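Local coordinates for C-1-tetrahydrofolate synthase, cytoplasmic, putative (Trypanosoma brucei, PDB 4CJX), which probably oxidises methylenetetrahydrofolate with NADP+ and hydrolyses the resulting methenyl compound in folate-dependent one-carbon metabolism, acting as a homodimer, at residues A253-G258 with G294-V299; A168-E173 with V301-K306. All blocks are in the same frame, centred on the assembly; numbering follows the deposited sequence.

Interaction 1 of 2, residues A253-G258 with G294-V299; sequences AVIDVG and GGVGPV. With 9L9 ((2S)-2-[[4-[[2,4-bis(azanyl)-6-oxidanylidene-1H-pyrimidin-5-yl]carbamoylamino]phenyl]carbonylamino]pentanedioic acid), chain G.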
loop_
_atom_site.group_PDB
_atom_site.type_symbol
_atom_site.label_atom_id
_atom_site.label_comp_id
_atom_site.label_asym_id
_atom_site.label_seq_id
_atom_site.Cartn_x
_atom_site.Cartn_y
_atom_site.Cartn_z
ATOM N N ALA B 253 -7.565 -6.580 -21.538
ATOM C CA ALA B 253 -6.720 -5.433 -21.802
ATOM C C ALA B 253 -5.383 -5.688 -21.132
ATOM O O ALA B 253 -5.324 -6.033 -19.957
ATOM C CB ALA B 253 -7.355 -4.140 -21.307
ATOM N N VAL B 254 -4.303 -5.581 -21.900
ATOM C CA VAL B 254 -2.990 -6.002 -21.453
ATOM C C VAL B 254 -2.067 -4.788 -21.539
ATOM O O VAL B 254 -1.891 -4.227 -22.620
ATOM C CB VAL B 254 -2.495 -7.132 -22.384
ATOM C CG1 VAL B 254 -1.085 -7.547 -22.073
ATOM C CG2 VAL B 254 -3.442 -8.328 -22.287
ATOM N N ILE B 255 -1.486 -4.405 -20.403
ATOM C CA ILE B 255 -0.611 -3.261 -20.283
ATOM C C ILE B 255 0.761 -3.778 -19.887
ATOM O O ILE B 255 0.953 -4.301 -18.786
ATOM C CB ILE B 255 -1.065 -2.264 -19.210
ATOM C CG1 ILE B 255 -2.544 -1.932 -19.304
ATOM C CG2 ILE B 255 -0.248 -0.986 -19.313
ATOM C CD1 ILE B 255 -2.990 -1.366 -20.631
ATOM N N ASP B 256 1.709 -3.628 -20.807
ATOM C CA ASP B 256 3.048 -4.149 -20.639
ATOM C C ASP B 256 4.032 -3.082 -20.166
ATOM O O ASP B 256 4.527 -2.283 -20.961
ATOM C CB ASP B 256 3.525 -4.769 -21.955
ATOM C CG ASP B 256 4.739 -5.636 -21.777
ATOM O OD1 ASP B 256 5.319 -5.618 -20.671
ATOM O OD2 ASP B 256 5.125 -6.348 -22.748
ATOM N N VAL B 257 4.344 -3.115 -18.880
ATOM C CA VAL B 257 5.281 -2.179 -18.249
ATOM C C VAL B 257 6.744 -2.654 -18.286
ATOM O O VAL B 257 7.642 -1.877 -18.059
ATOM C CB VAL B 257 4.867 -1.922 -16.776
ATOM C CG1 VAL B 257 5.650 -0.756 -16.179
ATOM C CG2 VAL B 257 3.379 -1.648 -16.701
ATOM N N GLY B 258 6.988 -3.922 -18.582
ATOM C CA GLY B 258 8.353 -4.429 -18.647
ATOM C C GLY B 258 9.222 -3.633 -19.609
ATOM O O GLY B 258 8.777 -3.257 -20.699
ATOM N N GLY B 294 7.458 1.821 -26.878
ATOM C CA GLY B 294 6.445 2.680 -27.461
ATOM C C GLY B 294 5.077 2.636 -26.822
ATOM O O GLY B 294 4.115 3.123 -27.422
ATOM N N GLY B 295 4.976 2.069 -25.612
ATOM C CA GLY B 295 3.689 1.932 -24.931
ATOM C C GLY B 295 3.719 2.714 -23.645
ATOM O O GLY B 295 3.529 3.934 -23.652
ATOM N N VAL B 296 4.007 2.031 -22.542
ATOM C CA VAL B 296 3.990 2.661 -21.243
ATOM C C VAL B 296 5.108 3.718 -21.066
ATOM O O VAL B 296 4.876 4.753 -20.454
ATOM C CB VAL B 296 4.009 1.610 -20.105
ATOM C CG1 VAL B 296 4.130 2.285 -18.748
ATOM C CG2 VAL B 296 2.743 0.777 -20.138
ATOM N N GLY B 297 6.282 3.457 -21.647
ATOM C CA GLY B 297 7.445 4.265 -21.425
ATOM C C GLY B 297 7.311 5.745 -21.764
ATOM O O GLY B 297 7.659 6.611 -20.946
ATOM N N PRO B 298 6.834 6.047 -22.977
ATOM C CA PRO B 298 6.726 7.466 -23.298
ATOM C C PRO B 298 5.706 8.178 -22.402
ATOM O O PRO B 298 5.933 9.342 -22.021
ATOM C CB PRO B 298 6.309 7.476 -24.782
ATOM C CG PRO B 298 6.720 6.118 -25.283
ATOM C CD PRO B 298 6.557 5.186 -24.136
ATOM N N VAL B 299 4.634 7.479 -22.048
ATOM C CA VAL B 299 3.612 8.047 -21.176
ATOM C C VAL B 299 4.119 8.229 -19.742
ATOM O O VAL B 299 3.761 9.200 -19.087
ATOM C CB VAL B 299 2.287 7.260 -21.230
ATOM C CG1 VAL B 299 1.210 7.951 -20.389
ATOM C CG2 VAL B 299 1.818 7.185 -22.678
HETATM N N2A 9L9 G . 13.252 7.851 -10.081
HETATM N N1 9L9 G . 13.421 5.957 -11.576
HETATM C C2 9L9 G . 12.722 7.052 -11.193
HETATM N N3 9L9 G . 11.526 7.431 -11.799
HETATM C C4 9L9 G . 11.151 6.569 -12.839
HETATM O O4A 9L9 G . 10.098 6.908 -13.355
HETATM N N5A 9L9 G . 11.500 4.724 -14.392
HETATM C C5 9L9 G . 11.847 5.424 -13.249
HETATM C C6 9L9 G . 13.008 5.167 -12.590
HETATM N N7 9L9 G . 13.806 3.994 -12.949
HETATM O O8A 9L9 G . 11.873 6.429 -15.861
HETATM N N9 9L9 G . 11.252 4.405 -16.627
HETATM C C1B 9L9 G . 11.180 4.677 -17.965
HETATM C C2B 9L9 G . 11.046 3.579 -18.838
HETATM C C3B 9L9 G . 10.984 3.743 -20.223
HETATM C C4B 9L9 G . 11.056 5.015 -20.795
HETATM C C5B 9L9 G . 11.138 6.121 -19.920
HETATM C C6B 9L9 G . 11.212 5.958 -18.531
HETATM C C7B 9L9 G . 10.915 5.186 -22.297
HETATM O O7B 9L9 G . 10.430 6.219 -22.690
HETATM C CAW 9L9 G . 11.591 5.264 -15.630
HETATM N N 9L9 G . 11.224 4.203 -23.172
HETATM C CA 9L9 G . 11.007 4.262 -24.613
HETATM C C 9L9 G . 9.799 3.414 -24.936
HETATM O OXT 9L9 G . 9.507 2.523 -24.125
HETATM C CB 9L9 G . 12.124 3.679 -25.445
HETATM C CG 9L9 G . 13.463 3.779 -24.743
HETATM C CD 9L9 G . 14.547 3.556 -25.750
HETATM O OE1 9L9 G . 14.579 4.298 -26.732
HETATM O OE2 9L9 G . 15.362 2.641 -25.563
HETATM O O 9L9 G . 9.140 3.589 -25.990
HETATM O O HOH W 1 4.014 -0.801 -23.002
#
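Val-296, where the chain leads into helix 296-316, sets its CB toward the end of strand 253-256 and reaches it with one methyl, CG2. This branch lies anti to the carbonyl carbon and meets Ile-255 CG2 at 3.6 Å, the two side chains crossing at about a right angle. Val-296 CG2 also rests against the backbone of the strand end, 3.6 Å from Asp-256 O, while Val-257 CG2 flanks it more loosely at 4.3 Å. Ile-255 in turn packs on Leu-175, and Val-257 on Thr-167, so helix 166-178 borders the same apolar patch. A water bridges the two backbones: it accepts the N-H of Val-296 (N to water O 2.9 Å) and lies 2.6 Å from Asp-256 O, to which it can donate, though other acceptors compete for its protons. The carboxylate of Asp-256 is turned to other work: OD1 receives Gly-258 N on its anti side, 30° out of the carboxylate plane, forming an Asx turn; OD1 also accepts from Asp-276 N, and OD2 from Val-277 N. Two residues before the valine, Gly-294 N makes a weak hydrogen bond of 2.6 Å to 9L9 O, and Pro-298 CG and CD pack against the same carboxylate oxygen. With no direct hydrogen bond between the segments, methyl packing and one water couple the end of a Rossmann-type strand to the helix start that lines the inhibitor pocket.

Interaction 2 of 2, residues A168-E173 with V301-K306; sequences ASAVME and VSMLLK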
loop_
_atom_site.group_PDB
_atom_site.type_symbol
_atom_site.label_atom_id
_atom_site.label_comp_id
_atom_site.label_asym_id
_atom_site.label_seq_id
_atom_site.Cartn_x
_atom_site.Cartn_y
_atom_site.Cartn_z
ATOM N N ALA B 168 2.889 4.151 -12.606
ATOM C CA ALA B 168 1.524 3.777 -12.212
ATOM C C ALA B 168 0.539 4.692 -12.880
ATOM O O ALA B 168 -0.470 4.258 -13.422
ATOM C CB ALA B 168 1.351 3.855 -10.710
ATOM N N SER B 169 0.854 5.973 -12.851
ATOM C CA SER B 169 0.008 6.947 -13.492
ATOM C C SER B 169 -0.185 6.710 -15.018
ATOM O O SER B 169 -1.281 6.887 -15.552
ATOM C CB SER B 169 0.619 8.292 -13.255
ATOM O OG SER B 169 -0.285 9.269 -13.614
ATOM N N ALA B 170 0.906 6.358 -15.697
ATOM C CA ALA B 170 0.904 6.073 -17.114
ATOM C C ALA B 170 0.004 4.868 -17.425
ATOM O O ALA B 170 -0.707 4.901 -18.406
ATOM C CB ALA B 170 2.317 5.801 -17.598
ATOM N N VAL B 171 0.031 3.837 -16.579
ATOM C CA VAL B 171 -0.825 2.671 -16.755
ATOM C C VAL B 171 -2.276 3.085 -16.706
ATOM O O VAL B 171 -3.084 2.679 -17.565
ATOM C CB VAL B 171 -0.578 1.591 -15.683
ATOM C CG1 VAL B 171 -1.677 0.558 -15.703
ATOM C CG2 VAL B 171 0.771 0.920 -15.900
ATOM N N MET B 172 -2.614 3.892 -15.698
ATOM C CA MET B 172 -3.995 4.310 -15.527
ATOM C C MET B 172 -4.416 5.178 -16.711
ATOM O O MET B 172 -5.539 5.065 -17.208
ATOM C CB MET B 172 -4.209 5.051 -14.180
ATOM C CG MET B 172 -3.977 4.214 -12.928
ATOM S SD MET B 172 -4.737 2.582 -12.950
ATOM C CE MET B 172 -6.464 2.941 -12.637
ATOM N N GLU B 173 -3.498 6.005 -17.201
ATOM C CA GLU B 173 -3.778 6.830 -18.377
ATOM C C GLU B 173 -4.005 5.978 -19.644
ATOM O O GLU B 173 -4.867 6.299 -20.469
ATOM C CB GLU B 173 -2.646 7.843 -18.593
ATOM C CG GLU B 173 -2.732 8.679 -19.867
ATOM C CD GLU B 173 -3.890 9.682 -19.893
ATOM O OE1 GLU B 173 -4.496 9.989 -18.842
ATOM O OE2 GLU B 173 -4.189 10.162 -21.004
ATOM N N VAL B 301 7.125 9.219 -19.019
ATOM C CA VAL B 301 7.793 10.521 -19.101
ATOM C C VAL B 301 6.782 11.666 -19.048
ATOM O O VAL B 301 7.014 12.671 -18.359
ATOM C CB VAL B 301 8.644 10.663 -20.386
ATOM C CG1 VAL B 301 9.225 12.066 -20.514
ATOM C CG2 VAL B 301 9.754 9.622 -20.426
ATOM N N SER B 302 5.670 11.516 -19.772
ATOM C CA SER B 302 4.625 12.538 -19.814
ATOM C C SER B 302 3.972 12.761 -18.450
ATOM O O SER B 302 3.605 13.884 -18.107
ATOM C CB SER B 302 3.540 12.164 -20.837
ATOM O OG SER B 302 4.110 12.107 -22.135
ATOM N N MET B 303 3.810 11.694 -17.689
ATOM C CA MET B 303 3.229 11.817 -16.348
ATOM C C MET B 303 4.150 12.544 -15.358
ATOM O O MET B 303 3.662 13.190 -14.431
ATOM C CB MET B 303 2.839 10.444 -15.792
ATOM C CG MET B 303 1.735 9.724 -16.567
ATOM S SD MET B 303 0.256 10.722 -16.837
ATOM C CE MET B 303 0.549 11.367 -18.465
ATOM N N LEU B 304 5.459 12.418 -15.540
ATOM C CA LEU B 304 6.418 13.136 -14.707
ATOM C C LEU B 304 6.258 14.630 -14.956
ATOM O O LEU B 304 6.301 15.414 -14.027
ATOM C CB LEU B 304 7.859 12.705 -15.002
ATOM C CG LEU B 304 8.979 13.638 -14.526
ATOM C CD1 LEU B 304 8.995 13.737 -13.005
ATOM C CD2 LEU B 304 10.335 13.182 -15.035
ATOM N N LEU B 305 6.076 15.000 -16.224
ATOM C CA LEU B 305 5.877 16.396 -16.614
ATOM C C LEU B 305 4.538 16.926 -16.064
ATOM O O LEU B 305 4.437 18.076 -15.636
ATOM C CB LEU B 305 5.935 16.539 -18.136
ATOM C CG LEU B 305 7.231 16.086 -18.822
ATOM C CD1 LEU B 305 7.219 16.526 -20.275
ATOM C CD2 LEU B 305 8.475 16.622 -18.139
ATOM N N LYS B 306 3.515 16.066 -16.078
ATOM C CA LYS B 306 2.217 16.410 -15.506
ATOM C C LYS B 306 2.326 16.677 -13.981
ATOM O O LYS B 306 1.921 17.741 -13.507
ATOM C CB LYS B 306 1.180 15.329 -15.851
ATOM C CG LYS B 306 -0.252 15.751 -15.562
ATOM C CD LYS B 306 -1.252 14.772 -16.143
ATOM C CE LYS B 306 -2.694 15.233 -15.930
ATOM N NZ LYS B 306 -3.629 14.055 -15.902
#
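Met-303 projects from helix 296-316 onto helix 166-178 and carries nearly all of their contact here. Its CB points toward the other helix, and Met-303 CB already lies 4.0 Å from Ser-169 CB. One bond further, CG stands anti to the carbonyl carbon (chi1 -64°), which brings it over the backbone at the junction of Ser-169 and Ala-170: Met-303 CG is 3.6 Å from Ala-170 N and 4.1 Å from Ala-170 CB. The chain of Met-303 then bends at chi2 (-52°), and Met-303 SD passes alongside the serine hydroxyl, 3.6 Å from Ser-169 OG. That is a packing contact of sulfur and oxygen, with no hydrogen bond across the helices. On the next turn Glu-173 CB approaches Met-303 SD more distantly, at 4.4 Å. After a second bend, at chi3, the terminal methyl Met-303 CE comes no nearer to segment 168-173 than Glu-173 CG, at 4.5 Å. The touching residues Ser-169, Ala-170 and Glu-173 thus form one face of helix 166-178, and the bent thioether lies along it.

Glu-173 OE1 and Lys-306 NZ remain 5.1 Å apart, too far for a salt bridge; the carboxylate is paired instead with Arg-176, and the lysine's charge would add at most a weak attraction. The axes of segments 168-173 and 301-306 come within 8.9 Å and run at 107° to each other, so the helices cross rather than lie side by side. Helix 30-51 closes over the junction, with Ile-37 touching both Glu-173 and Met-303, while Ala-34 and Gln-38 meet Ser-302. On other faces of helix 296-316, Val-301 and Leu-305 pack on helix 68-83, and Thr-300 meets Ala-170 of helix 166-178.

Both contacts use helix 296-316, interaction 1 at its first turn and interaction 2 farther along, with their centres 11 Å apart. Helix 166-178 joins them into one packed core: Ala-170 CB touches Val-299 CG1 at 3.7 Å, and Val-171 CG2 touches Val-257 CG2 at 3.7 Å. Interaction 1 borders the inhibitor directly through Gly-294, Gly-297 and Pro-298. Interaction 2 is less direct, the Met-303 side chain being about 8 Å from 9L9, although Val-301 of its segment touches the inhibitor. The side chain of Val-257 lies about 5 Å from that of Ala-196, which binds NADP+ in a structure of this protein though no cofactor is bound there in this chain.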